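Local coordinates for protein Pts system, fructose-specific iiabc component (Borrelia burgdorferi, PDB 5DLE) that probably phosphorylates fructose during its uptake, as the cytoplasmic IIB domain of a multidomain phosphotransferase transporter that relays phosphate from a protein histidine to the sugar, at residues I29-I34 and I45-Q50; E35-K40 and N102-S107; V15-C20 and K76-K81. One frame throughout, in Å; residues are numbered along the deposited sequence.

Interaction 1: residues I29-I34 and I45-Q50; sequences IAAKKI and IRVETQ
Ala31 settles its CB against two residues of strand 44-50, Val47 and Thr49, where helix 25-40 packs on the sheet of this alpha/beta domain. The helix is the crossover of a beta-alpha-beta unit: it follows strand 13-19, and the chain returns through 45-50 as the neighbouring parallel strand. Helix and strand segments therefore run almost exactly antiparallel, at 179°, with axes 9.2 Å apart. The small methyl of Ala31 lets the backbones come near, its CA lying 6.4 Å from that of Val47. Its CB meets Val47 CG1 at 3.7 Å. From the same CB, Thr49 CG2 is 3.9 Å away. Thr49 turns its OG1 between its own backbone N and carbonyl carbon (chi1 54°), which leaves the methyl branch to face the helix.

One residue on, Lys32 leaves the sheet and forms a salt bridge with Glu35 of the second subunit, so the outer side of the same helix serves the assembly. Lys33, in one of its two modelled conformers, sends its NZ to the carbonyl oxygen of Ile97. A turn after Ala31, Ile34 comes back to the strand, and its CG2 branch touches CD1 at the end of Ile45 at 3.8 Å. The two isoleucines cross at about a right angle, so the contact is confined to these methyls.

Glu48 points to the other face of the strand, where its OE1 binds Arg82 in a salt bridge and accepts from the Leu59 amide. Its second oxygen is held by Gln50: NE2 donates to Glu48 OE2 at 2.8 Å and 150°, nearly in line with the carboxylate C-O bond and close to the plane of the amide.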
loop_
_atom_site.group_PDB
_atom_site.type_symbol
_atom_site.label_atom_id
_atom_site.label_comp_id
_atom_site.label_asym_id
_atom_site.label_seq_id
_atom_site.Cartn_x
_atom_site.Cartn_y
_atom_site.Cartn_z
ATOM N N ILE A 29 -4.733 -2.968 -5.699
ATOM C CA ILE A 29 -6.010 -3.111 -5.008
ATOM C C ILE A 29 -7.153 -2.797 -5.980
ATOM O O ILE A 29 -8.164 -3.508 -6.023
ATOM C CB ILE A 29 -6.070 -2.196 -3.767
ATOM C CG1 ILE A 29 -5.045 -2.673 -2.726
ATOM C CG2 ILE A 29 -7.468 -2.294 -3.120
ATOM C CD1 ILE A 29 -4.808 -1.611 -1.624
ATOM N N ALA A 30 -7.036 -1.673 -6.723
ATOM C CA ALA A 30 -8.081 -1.339 -7.681
ATOM C C ALA A 30 -8.265 -2.468 -8.685
ATOM O O ALA A 30 -9.411 -2.851 -9.002
ATOM C CB ALA A 30 -7.760 -0.025 -8.396
ATOM N N ALA A 31 -7.156 -3.052 -9.146
ATOM C CA ALA A 31 -7.284 -4.106 -10.166
ATOM C C ALA A 31 -7.994 -5.315 -9.621
ATOM O O ALA A 31 -8.911 -5.854 -10.272
ATOM C CB ALA A 31 -5.909 -4.501 -10.698
ATOM N N LYS A 32 -7.598 -5.744 -8.418
ATOM C CA LYS A 32 -8.153 -6.969 -7.872
ATOM C C LYS A 32 -9.598 -6.754 -7.463
ATOM O O LYS A 32 -10.438 -7.647 -7.650
ATOM C CB LYS A 32 -7.290 -7.467 -6.724
ATOM C CG LYS A 32 -7.648 -8.819 -6.196
ATOM C CD LYS A 32 -7.599 -9.950 -7.273
ATOM C CE LYS A 32 -8.033 -11.199 -6.581
ATOM N NZ LYS A 32 -8.304 -12.302 -7.538
ATOM N N LYS A 33 -9.948 -5.579 -6.939
ATOM C CA LYS A 33 -11.355 -5.358 -6.605
ATOM C C LYS A 33 -12.204 -5.293 -7.861
ATOM O O LYS A 33 -13.333 -5.812 -7.872
ATOM C CB LYS A 33 -11.539 -4.100 -5.768
ATOM C CG LYS A 33 -10.901 -4.276 -4.415
ATOM C CD LYS A 33 -11.307 -3.208 -3.466
ATOM C CE LYS A 33 -12.638 -3.535 -2.780
ATOM N NZ LYS A 33 -12.752 -2.564 -1.628
ATOM N N ILE A 34 -11.687 -4.669 -8.927
ATOM C CA ILE A 34 -12.455 -4.639 -10.187
ATOM C C ILE A 34 -12.622 -6.056 -10.729
ATOM O O ILE A 34 -13.717 -6.425 -11.182
ATOM C CB ILE A 34 -11.757 -3.718 -11.203
ATOM C CG1 ILE A 34 -11.960 -2.257 -10.784
ATOM C CG2 ILE A 34 -12.322 -3.951 -12.636
ATOM C CD1 ILE A 34 -11.092 -1.303 -11.576
ATOM N N ILE A 45 -13.096 -10.239 -17.584
ATOM C CA ILE A 45 -12.362 -9.011 -17.263
ATOM C C ILE A 45 -10.878 -9.204 -17.584
ATOM O O ILE A 45 -10.299 -10.249 -17.271
ATOM C CB ILE A 45 -12.601 -8.637 -15.768
ATOM C CG1 ILE A 45 -11.802 -7.408 -15.309
ATOM C CG2 ILE A 45 -12.249 -9.791 -14.835
ATOM C CD1 ILE A 45 -12.408 -6.126 -15.784
ATOM N N ARG A 46 -10.257 -8.197 -18.213
ATOM C CA ARG A 46 -8.800 -8.112 -18.342
ATOM C C ARG A 46 -8.368 -6.755 -17.817
ATOM O O ARG A 46 -8.986 -5.749 -18.179
ATOM C CB ARG A 46 -8.363 -8.260 -19.810
ATOM C CG ARG A 46 -8.075 -9.714 -20.201
ATOM C CD ARG A 46 -6.632 -10.137 -19.807
ATOM N NE ARG A 46 -5.698 -9.331 -20.586
ATOM C CZ ARG A 46 -4.854 -8.418 -20.128
ATOM N NH1 ARG A 46 -4.649 -8.200 -18.820
ATOM N NH2 ARG A 46 -4.144 -7.749 -21.025
ATOM N N VAL A 47 -7.326 -6.725 -16.964
ATOM C CA VAL A 47 -6.826 -5.481 -16.380
ATOM C C VAL A 47 -5.344 -5.295 -16.699
ATOM O O VAL A 47 -4.518 -6.185 -16.420
ATOM C CB VAL A 47 -7.043 -5.431 -14.851
ATOM C CG1 VAL A 47 -6.643 -4.044 -14.302
ATOM C CG2 VAL A 47 -8.469 -5.664 -14.523
ATOM N N GLU A 48 -5.011 -4.135 -17.255
ATOM C CA GLU A 48 -3.652 -3.638 -17.384
ATOM C C GLU A 48 -3.315 -2.812 -16.151
ATOM O O GLU A 48 -4.127 -2.001 -15.704
ATOM C CB GLU A 48 -3.561 -2.762 -18.642
ATOM C CG GLU A 48 -2.367 -1.826 -18.719
ATOM C CD GLU A 48 -2.400 -0.990 -20.008
ATOM O OE1 GLU A 48 -2.886 -1.509 -21.026
ATOM O OE2 GLU A 48 -1.984 0.187 -19.999
ATOM N N THR A 49 -2.113 -2.989 -15.618
ATOM C CA THR A 49 -1.717 -2.223 -14.449
ATOM C C THR A 49 -0.516 -1.337 -14.757
ATOM O O THR A 49 0.360 -1.707 -15.533
ATOM C CB THR A 49 -1.362 -3.136 -13.247
ATOM O OG1 THR A 49 -0.361 -4.100 -13.611
ATOM C CG2 THR A 49 -2.597 -3.872 -12.711
ATOM N N GLN A 50 -0.495 -0.159 -14.134
ATOM C CA GLN A 50 0.641 0.771 -14.234
ATOM C C GLN A 50 0.974 1.354 -12.868
ATOM O O GLN A 50 0.096 1.891 -12.190
ATOM C CB GLN A 50 0.317 1.929 -15.189
ATOM C CG GLN A 50 -0.375 1.518 -16.499
ATOM C CD GLN A 50 -0.358 2.651 -17.511
ATOM O OE1 GLN A 50 0.231 3.730 -17.252
ATOM N NE2 GLN A 50 -0.967 2.427 -18.663
#

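Interaction 2: residues E35-K40 and N102-S107; sequences ENEAKK and NIIKES
The carbonyl oxygen of Ile104, the residue that bears this contact on helix 100-107, is gripped twice by Ser107. Ser107 OG donates to Ile104 O at 2.8 Å, arriving 28° off the carbonyl plane with a C=O...donor angle of 133°. A weak second bond comes from Ser107 N, 3.3 Å from Ile104 O. The serine thus folds its hydroxyl back on the carbonyl three residues earlier and occupies that oxygen, while the Ile104 side chain extends to helix 25-40.

There it meets Glu37, not by the carboxylate but by the aliphatic part. Ile104 is modelled in two conformers; in the one described, its CG1 lies 3.7 Å from Glu37 CG and, further back along that chain, 4.1 Å from Glu37 CB. Glu37 carries CG anti to its backbone N (chi1 -178°), extending it toward the isoleucine; the chain then bends at the next bond and takes the acid group past the contact. The two side chains lie at an oblique angle. Ala38 follows with little bulk, and its CA comes within 6.7 Å of that of Ile104.

Helices 25-40 and 100-107 lie side by side on one face of the mixed, largely parallel sheet: Ala38 rests on Ile45 of strand 44-50, while Ile104 also touches Ile71 of strand 69-74 and Tyr43 in the loop that follows helix 25-40. The contact joins the two helices within the layer that covers this face.

Glu37 OE2 is hydrogen-bonded to Gln41 NE2, and Lys105 NZ stays 6.2 Å from that oxygen, too far for a salt bridge. Between these two segments the attraction is therefore probably mainly dispersion between methylene groups, with the carboxylate's bonding directed to its own helix end.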
loop_
_atom_site.group_PDB
_atom_site.type_symbol
_atom_site.label_atom_id
_atom_site.label_comp_id
_atom_site.label_asym_id
_atom_site.label_seq_id
_atom_site.Cartn_x
_atom_site.Cartn_y
_atom_site.Cartn_z
ATOM N N GLU A 35 -11.548 -6.853 -10.712
ATOM C CA GLU A 35 -11.642 -8.254 -11.173
ATOM C C GLU A 35 -12.666 -9.035 -10.358
ATOM O O GLU A 35 -13.490 -9.747 -10.933
ATOM C CB GLU A 35 -10.270 -8.923 -11.091
ATOM C CG GLU A 35 -9.290 -8.400 -12.132
ATOM C CD GLU A 35 -7.829 -8.760 -11.862
ATOM O OE1 GLU A 35 -7.526 -9.452 -10.846
ATOM O OE2 GLU A 35 -6.979 -8.314 -12.666
ATOM N N ASN A 36 -12.636 -8.919 -9.025
ATOM C CA ASN A 36 -13.569 -9.703 -8.208
ATOM C C ASN A 36 -15.001 -9.270 -8.449
ATOM O O ASN A 36 -15.893 -10.117 -8.491
ATOM C CB ASN A 36 -13.229 -9.576 -6.716
ATOM C CG ASN A 36 -12.013 -10.397 -6.314
ATOM O OD1 ASN A 36 -11.640 -11.345 -7.029
ATOM N ND2 ASN A 36 -11.457 -10.118 -5.145
ATOM N N GLU A 37 -15.255 -7.967 -8.550
ATOM C CA GLU A 37 -16.630 -7.489 -8.710
ATOM C C GLU A 37 -17.151 -7.779 -10.114
ATOM O O GLU A 37 -18.333 -8.124 -10.284
ATOM C CB GLU A 37 -16.704 -6.000 -8.381
ATOM C CG GLU A 37 -18.120 -5.423 -8.473
ATOM C CD GLU A 37 -19.088 -5.996 -7.412
ATOM O OE1 GLU A 37 -18.663 -6.358 -6.289
ATOM O OE2 GLU A 37 -20.299 -6.058 -7.735
ATOM N N ALA A 38 -16.301 -7.657 -11.131
ATOM C CA ALA A 38 -16.710 -8.018 -12.495
ATOM C C ALA A 38 -17.151 -9.464 -12.539
ATOM O O ALA A 38 -18.184 -9.793 -13.141
ATOM C CB ALA A 38 -15.549 -7.809 -13.474
ATOM N N LYS A 39 -16.362 -10.346 -11.929
ATOM C CA LYS A 39 -16.697 -11.771 -11.965
ATOM C C LYS A 39 -17.965 -12.039 -11.166
ATOM O O LYS A 39 -18.839 -12.815 -11.614
ATOM C CB LYS A 39 -15.497 -12.583 -11.490
ATOM C CG LYS A 39 -14.397 -12.599 -12.577
ATOM C CD LYS A 39 -13.153 -13.386 -12.194
ATOM C CE LYS A 39 -12.058 -12.455 -11.672
ATOM N NZ LYS A 39 -10.969 -13.235 -10.983
ATOM N N LYS A 40 -18.146 -11.347 -10.036
ATOM C CA LYS A 40 -19.390 -11.503 -9.275
ATOM C C LYS A 40 -20.603 -11.132 -10.122
ATOM O O LYS A 40 -21.640 -11.818 -10.065
ATOM C CB LYS A 40 -19.346 -10.678 -7.990
ATOM C CG LYS A 40 -20.606 -10.758 -7.134
ATOM C CD LYS A 40 -20.496 -9.816 -5.939
ATOM C CE LYS A 40 -21.771 -9.851 -5.108
ATOM N NZ LYS A 40 -21.735 -8.837 -4.023
ATOM N N ASN A 102 -20.806 -0.196 -7.726
ATOM C CA ASN A 102 -21.504 0.828 -8.472
ATOM C C ASN A 102 -20.737 1.212 -9.728
ATOM O O ASN A 102 -21.345 1.408 -10.787
ATOM C CB ASN A 102 -21.768 2.020 -7.554
ATOM C CG ASN A 102 -22.873 1.734 -6.526
ATOM O OD1 ASN A 102 -23.691 0.817 -6.693
ATOM N ND2 ASN A 102 -22.901 2.527 -5.445
ATOM N N ILE A 103 -19.400 1.275 -9.655
ATOM C CA ILE A 103 -18.638 1.676 -10.832
ATOM C C ILE A 103 -18.788 0.664 -11.958
ATOM O O ILE A 103 -18.917 1.043 -13.130
ATOM C CB ILE A 103 -17.175 1.906 -10.448
ATOM C CG1 ILE A 103 -17.046 3.310 -9.885
ATOM C CG2 ILE A 103 -16.231 1.679 -11.637
ATOM C CD1 ILE A 103 -15.767 3.505 -9.162
ATOM N N ILE A 104 -18.761 -0.632 -11.646
ATOM C CA ILE A 104 -18.948 -1.661 -12.676
ATOM C C ILE A 104 -20.294 -1.458 -13.348
ATOM O O ILE A 104 -20.422 -1.482 -14.577
ATOM C CB ILE A 104 -18.865 -3.077 -12.063
ATOM C CG1 ILE A 104 -17.462 -3.396 -11.512
ATOM C CG2 ILE A 104 -19.323 -4.145 -13.086
ATOM C CD1 ILE A 104 -16.368 -3.252 -12.519
ATOM N N LYS A 105 -21.328 -1.259 -12.524
ATOM C CA LYS A 105 -22.684 -1.143 -13.083
ATOM C C LYS A 105 -22.815 0.118 -13.928
ATOM O O LYS A 105 -23.370 0.082 -15.043
ATOM C CB LYS A 105 -23.711 -1.142 -11.950
ATOM C CG LYS A 105 -23.940 -2.510 -11.348
ATOM C CD LYS A 105 -24.963 -2.444 -10.207
ATOM C CE LYS A 105 -25.118 -3.790 -9.485
ATOM N NZ LYS A 105 -25.751 -4.846 -10.337
ATOM N N GLU A 106 -22.300 1.238 -13.411
ATOM C CA GLU A 106 -22.392 2.530 -14.086
ATOM C C GLU A 106 -21.589 2.551 -15.384
ATOM O O GLU A 106 -21.907 3.350 -16.274
ATOM C CB GLU A 106 -21.905 3.663 -13.166
ATOM C CG GLU A 106 -22.856 3.994 -11.998
ATOM C CD GLU A 106 -22.177 4.711 -10.803
ATOM O OE1 GLU A 106 -21.006 5.157 -10.916
ATOM O OE2 GLU A 106 -22.827 4.813 -9.731
ATOM N N SER A 107 -20.560 1.703 -15.513
ATOM C CA SER A 107 -19.702 1.805 -16.688
ATOM C C SER A 107 -20.461 1.501 -17.971
ATOM O O SER A 107 -20.114 2.032 -19.021
ATOM C CB SER A 107 -18.487 0.877 -16.567
ATOM O OG SER A 107 -18.897 -0.486 -16.645
#

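Interaction 3: residues V15-C20 and K76-K81; sequences VAVTAC and KDIDEK
Ile78 stands over strand 13-19 and meets it with both branches. From CB, its CG1 is set between the residue's own backbone N and carbonyl carbon (chi1 65°), and the CG2 methyl goes to Ala19, with CG2 and Ala19 CB 4.0 Å apart. CG1 continues to CD1, which ends on Val17: CD1 is 3.9 Å from Val17 CG1 and 4.0 Å from Val17 CB, the two side chains reaching toward each other tip to tip. Leu72 of the neighbouring strand also borders Ile78.

The segment 76-81 belongs to the long loop that leaves strand 69-74 of the open alpha/beta sheet, and it folds back across the face opposite helix 25-40, to which the intervening Thr18 points. Strand 13-19 runs on into Cys20, whose place directly after the first strand matches that of the cysteine phosphorylated in related fructose IIB domains, consistent with that role here.

Lys76 lies alongside Ala19. Its CG and CE are each 4.1 Å from Ala19 CB, so the extended aliphatic chain drapes over the methyl, and its NZ goes on to donate a hydrogen bond to the carbonyl oxygen of Gly51.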
loop_
_atom_site.group_PDB
_atom_site.type_symbol
_atom_site.label_atom_id
_atom_site.label_comp_id
_atom_site.label_asym_id
_atom_site.label_seq_id
_atom_site.Cartn_x
_atom_site.Cartn_y
_atom_site.Cartn_z
ATOM N N VAL A 15 -12.707 -4.395 -20.168
ATOM C CA VAL A 15 -11.269 -4.190 -19.983
ATOM C C VAL A 15 -11.068 -2.994 -19.069
ATOM O O VAL A 15 -11.903 -2.074 -19.001
ATOM C CB VAL A 15 -10.495 -4.009 -21.310
ATOM C CG1 VAL A 15 -10.601 -5.297 -22.143
ATOM C CG2 VAL A 15 -10.991 -2.783 -22.095
ATOM N N ALA A 16 -9.963 -3.018 -18.328
ATOM C CA ALA A 16 -9.697 -1.912 -17.421
ATOM C C ALA A 16 -8.213 -1.585 -17.430
ATOM O O ALA A 16 -7.376 -2.449 -17.742
ATOM C CB ALA A 16 -10.123 -2.246 -15.977
ATOM N N VAL A 17 -7.884 -0.338 -17.053
ATOM C CA VAL A 17 -6.505 0.032 -16.728
ATOM C C VAL A 17 -6.539 0.601 -15.328
ATOM O O VAL A 17 -7.386 1.457 -15.035
ATOM C CB VAL A 17 -5.920 1.092 -17.685
ATOM C CG1 VAL A 17 -4.481 1.412 -17.312
ATOM C CG2 VAL A 17 -5.997 0.642 -19.147
ATOM N N THR A 18 -5.609 0.157 -14.466
ATOM C CA THR A 18 -5.463 0.808 -13.174
ATOM C C THR A 18 -4.068 1.415 -13.137
ATOM O O THR A 18 -3.094 0.813 -13.606
ATOM C CB THR A 18 -5.707 -0.125 -12.015
ATOM O OG1 THR A 18 -4.654 -1.116 -11.922
ATOM C CG2 THR A 18 -7.109 -0.784 -12.141
ATOM N N ALA A 19 -3.979 2.642 -12.624
ATOM C CA ALA A 19 -2.690 3.335 -12.670
ATOM C C ALA A 19 -2.617 4.308 -11.516
ATOM O O ALA A 19 -3.321 5.298 -11.506
ATOM C CB ALA A 19 -2.513 4.069 -13.999
ATOM N N CYS A 20 -1.753 4.017 -10.550
ATOM C CA CYS A 20 -1.464 4.967 -9.459
ATOM C C CYS A 20 0.050 5.049 -9.359
ATOM O O CYS A 20 0.703 4.023 -9.140
ATOM C CB CYS A 20 -2.109 4.479 -8.178
ATOM S SG CYS A 20 -1.619 5.573 -6.794
ATOM N N LYS A 76 -3.142 9.259 -12.825
ATOM C CA LYS A 76 -2.170 9.897 -13.696
ATOM C C LYS A 76 -2.742 9.799 -15.101
ATOM O O LYS A 76 -3.654 9.006 -15.356
ATOM C CB LYS A 76 -0.789 9.234 -13.605
ATOM C CG LYS A 76 -0.765 7.784 -14.097
ATOM C CD LYS A 76 0.667 7.252 -14.152
ATOM C CE LYS A 76 0.790 6.107 -15.162
ATOM N NZ LYS A 76 2.163 5.509 -15.218
ATOM N N ASP A 77 -2.228 10.630 -16.004
ATOM C CA ASP A 77 -2.667 10.556 -17.393
ATOM C C ASP A 77 -2.083 9.314 -18.042
ATOM O O ASP A 77 -0.924 8.968 -17.813
ATOM C CB ASP A 77 -2.240 11.811 -18.151
ATOM C CG ASP A 77 -3.018 13.046 -17.724
ATOM O OD1 ASP A 77 -4.209 12.922 -17.368
ATOM O OD2 ASP A 77 -2.446 14.153 -17.760
ATOM N N ILE A 78 -2.910 8.600 -18.823
ATOM C CA ILE A 78 -2.455 7.435 -19.573
ATOM C C ILE A 78 -2.846 7.671 -21.029
ATOM O O ILE A 78 -3.555 8.630 -21.347
ATOM C CB ILE A 78 -3.059 6.109 -19.051
ATOM C CG1 ILE A 78 -4.574 6.114 -19.260
ATOM C CG2 ILE A 78 -2.739 5.897 -17.546
ATOM C CD1 ILE A 78 -5.160 4.754 -19.120
ATOM N N ASP A 79 -2.371 6.794 -21.927
ATOM C CA ASP A 79 -2.794 6.957 -23.319
ATOM C C ASP A 79 -4.223 6.470 -23.462
ATOM O O ASP A 79 -4.532 5.319 -23.118
ATOM C CB ASP A 79 -1.918 6.239 -24.343
ATOM C CG ASP A 79 -2.514 6.367 -25.794
ATOM O OD1 ASP A 79 -2.954 5.333 -26.383
ATOM O OD2 ASP A 79 -2.599 7.523 -26.318
ATOM N N GLU A 80 -5.082 7.361 -23.960
ATOM C CA GLU A 80 -6.497 7.069 -24.137
ATOM C C GLU A 80 -6.930 6.990 -25.599
ATOM O O GLU A 80 -8.057 6.555 -25.859
ATOM C CB GLU A 80 -7.351 8.120 -23.400
ATOM C CG GLU A 80 -7.232 8.013 -21.880
ATOM C CD GLU A 80 -8.014 9.061 -21.079
ATOM O OE1 GLU A 80 -9.016 9.604 -21.575
ATOM O OE2 GLU A 80 -7.597 9.339 -19.928
ATOM N N LYS A 81 -6.084 7.376 -26.574
ATOM C CA LYS A 81 -6.522 7.320 -27.975
ATOM C C LYS A 81 -6.946 5.912 -28.375
ATOM O O LYS A 81 -7.899 5.737 -29.154
ATOM C CB LYS A 81 -5.411 7.839 -28.898
ATOM C CG LYS A 81 -5.893 8.040 -30.334
ATOM C CD LYS A 81 -4.892 8.828 -31.185
ATOM C CE LYS A 81 -5.475 9.175 -32.562
ATOM N NZ LYS A 81 -6.688 10.051 -32.476
#

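Overall arrangement
Interactions 1 and 2 share helix 25-40 and the face of the sheet it covers: Ile34 CG2 touches Ile104 CD1, and Val47 CG2 packs against Glu35 OE2, so their packing is continuous. Interaction 3 lies on the other face, its centre about 17 Å from that of interaction 2. It meets interaction 1 through the sheet, where strands 13-19 and 44-50 pair and Gln50 packs on Lys76. Interaction 1 is the most central and purely apolar; interaction 2 rests on the methylenes of an acid, whose carboxylate bonds to Gln41; interaction 3, partly buried, mixes methyls with a lysine chain. Interactions 1 and 2 also border the second subunit.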